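Local coordinates for putative GH105 family protein (Salmonella enterica subsp. enterica serovar Paratyphi A, PDB 3QWT), which is of unknown function but, as a possible member of glycoside hydrolase family 105, is probably a hydrolase that removes unsaturated uronic acids from oligosaccharides, with an alpha/alpha toroid, at residues L338-F343 with I357-M362. Numbering follows the deposited sequence.
Sequences LLQTSF and IPLTSM
The Phe343 ring meets the bent side chain of Met362 at its CD1–CE1 border: the selenium of this selenomethionine lies at the ring edge, 5.0 Å from the centroid and 81° off the normal, a Met-aromatic contact. Its methyl curls in obliquely, with Met362 CE 3.5 Å from Phe343 CE1, because the chain folds back at chi2 and chi3. Thr360 CG2 also approaches the ring obliquely, 3.8 Å from Phe343 CD1. Outside the segments, Phe47 meets this ring, their planes inclined. CG anti to the backbone N (chi1 180°) carries the ring away from that N, which bonds Pro358 O, and leaves its CD1–CE1 side against Met362.

The backbones form a single bridge, pairing Ser342 with Leu359 where the chains pass at nearly right angles (96°). Two fairly straight bonds make it: Thr360 N gives to Thr341 O at 2.7 Å, and Phe343 N to Pro358 O at 2.8 Å, the latter almost in line with the carbonyl. CB and CG2 of Thr341 lie against Thr360 O, each at 3.3 Å. Leu359 CD2 packs 3.5 Å from Thr341 O; further along, Ile357 CG2 touches Ser342 CB. Thr341 OG1 donates to Leu338 O from above the carbonyl plane, across the inverse gamma turn centred on Gln340.

Ser342 OG bonds Arg232 and Thr360 OG1 bonds Lys60, both within this chain. The bridge ties together the two loops on either side of the short helix 351-355; Leu338 and Gln340 rest on helix 294-309, and Met362 is the N-cap residue of helix 363-377, whose Tyr364 bonds Ser342 O.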
loop_
_atom_site.group_PDB
_atom_site.type_symbol
_atom_site.label_atom_id
_atom_site.label_comp_id
_atom_site.label_asym_id
_atom_site.label_seq_id
_atom_site.Cartn_x
_atom_site.Cartn_y
_atom_site.Cartn_z
ATOM N N LEU A 338 -32.072 -29.821 -29.821
ATOM C CA LEU A 338 -31.373 -30.783 -28.984
ATOM C C LEU A 338 -32.378 -31.827 -28.549
ATOM O O LEU A 338 -33.295 -31.520 -27.794
ATOM C CB LEU A 338 -30.728 -30.105 -27.769
ATOM C CG LEU A 338 -29.844 -31.041 -26.938
ATOM C CD1 LEU A 338 -28.742 -31.612 -27.798
ATOM C CD2 LEU A 338 -29.253 -30.338 -25.707
ATOM N N LEU A 339 -32.207 -33.059 -29.023
ATOM C CA LEU A 339 -33.262 -34.068 -28.900
ATOM C C LEU A 339 -33.769 -34.393 -27.484
ATOM O O LEU A 339 -34.873 -33.987 -27.118
ATOM C CB LEU A 339 -32.909 -35.343 -29.682
ATOM C CG LEU A 339 -32.975 -35.127 -31.196
ATOM C CD1 LEU A 339 -32.564 -36.380 -31.972
ATOM C CD2 LEU A 339 -34.367 -34.643 -31.608
ATOM N N GLN A 340 -32.989 -35.119 -26.695
ATOM C CA GLN A 340 -33.487 -35.609 -25.408
ATOM C C GLN A 340 -33.485 -34.573 -24.269
ATOM O O GLN A 340 -32.899 -34.805 -23.211
ATOM C CB GLN A 340 -32.681 -36.828 -24.980
ATOM C CG GLN A 340 -32.909 -38.034 -25.833
ATOM C CD GLN A 340 -34.017 -38.910 -25.290
ATOM O OE1 GLN A 340 -33.891 -39.501 -24.216
ATOM N NE2 GLN A 340 -35.114 -38.994 -26.028
ATOM N N THR A 341 -34.145 -33.442 -24.476
ATOM C CA THR A 341 -34.286 -32.440 -23.428
ATOM C C THR A 341 -35.540 -32.695 -22.574
ATOM O O THR A 341 -36.620 -32.928 -23.111
ATOM C CB THR A 341 -34.388 -31.028 -24.039
ATOM O OG1 THR A 341 -33.244 -30.770 -24.866
ATOM C CG2 THR A 341 -34.516 -29.970 -22.941
ATOM N N SER A 342 -35.397 -32.643 -21.249
ATOM C CA SER A 342 -36.537 -32.759 -20.332
ATOM C C SER A 342 -37.074 -31.383 -19.965
ATOM O O SER A 342 -36.319 -30.416 -19.834
ATOM C CB SER A 342 -36.168 -33.519 -19.046
ATOM O OG SER A 342 -35.246 -32.788 -18.233
ATOM N N PHE A 343 -38.386 -31.315 -19.795
ATOM C CA PHE A 343 -39.094 -30.078 -19.518
ATOM C C PHE A 343 -38.771 -29.606 -18.109
ATOM O O PHE A 343 -38.155 -30.334 -17.337
ATOM C CB PHE A 343 -40.597 -30.296 -19.692
ATOM C CG PHE A 343 -41.417 -29.076 -19.420
ATOM C CD1 PHE A 343 -41.275 -27.943 -20.206
ATOM C CD2 PHE A 343 -42.324 -29.054 -18.370
ATOM C CE1 PHE A 343 -42.028 -26.809 -19.953
ATOM C CE2 PHE A 343 -43.077 -27.925 -18.112
ATOM C CZ PHE A 343 -42.933 -26.800 -18.909
ATOM N N ILE A 357 -40.747 -37.105 -16.219
ATOM C CA ILE A 357 -40.771 -35.745 -16.751
ATOM C C ILE A 357 -40.872 -35.771 -18.282
ATOM O O ILE A 357 -40.117 -36.476 -18.940
ATOM C CB ILE A 357 -39.495 -34.953 -16.346
ATOM C CG1 ILE A 357 -39.391 -34.836 -14.827
ATOM C CG2 ILE A 357 -39.478 -33.577 -16.989
ATOM C CD1 ILE A 357 -40.424 -33.931 -14.216
ATOM N N PRO A 358 -41.795 -34.985 -18.856
ATOM C CA PRO A 358 -41.948 -34.922 -20.316
ATOM C C PRO A 358 -40.702 -34.401 -21.038
ATOM O O PRO A 358 -39.980 -33.533 -20.512
ATOM C CB PRO A 358 -43.082 -33.914 -20.503
ATOM C CG PRO A 358 -43.756 -33.825 -19.189
ATOM C CD PRO A 358 -42.729 -34.080 -18.164
ATOM N N LEU A 359 -40.473 -34.915 -22.243
ATOM C CA LEU A 359 -39.363 -34.470 -23.081
ATOM C C LEU A 359 -39.804 -33.405 -24.085
ATOM O O LEU A 359 -40.875 -33.515 -24.676
ATOM C CB LEU A 359 -38.758 -35.664 -23.814
ATOM C CG LEU A 359 -38.238 -36.767 -22.896
ATOM C CD1 LEU A 359 -38.030 -38.067 -23.649
ATOM C CD2 LEU A 359 -36.952 -36.330 -22.210
ATOM N N THR A 360 -38.988 -32.377 -24.285
ATOM C CA THR A 360 -39.368 -31.292 -25.196
ATOM C C THR A 360 -38.269 -30.239 -25.293
ATOM O O THR A 360 -37.489 -30.066 -24.365
ATOM C CB THR A 360 -40.675 -30.592 -24.745
ATOM O OG1 THR A 360 -41.127 -29.690 -25.768
ATOM C CG2 THR A 360 -40.446 -29.814 -23.445
ATOM N N SER A 361 -38.233 -29.525 -26.413
ATOM C CA SER A 361 -37.197 -28.544 -26.673
ATOM C C SER A 361 -37.329 -27.317 -25.761
ATOM O O SER A 361 -38.431 -26.879 -25.465
ATOM C CB SER A 361 -37.249 -28.132 -28.142
ATOM O OG SER A 361 -38.535 -27.637 -28.481
HETATM N N MSE A 362 -36.210 -26.771 -25.302
HETATM C CA MSE A 362 -36.270 -25.630 -24.393
HETATM C C MSE A 362 -35.105 -24.681 -24.604
HETATM O O MSE A 362 -34.048 -25.084 -25.081
HETATM C CB MSE A 362 -36.307 -26.100 -22.933
HETATM C CG MSE A 362 -37.512 -26.983 -22.627
HETATM SE SE MSE A 362 -39.144 -25.905 -22.542
HETATM C CE MSE A 362 -38.949 -25.302 -20.694
#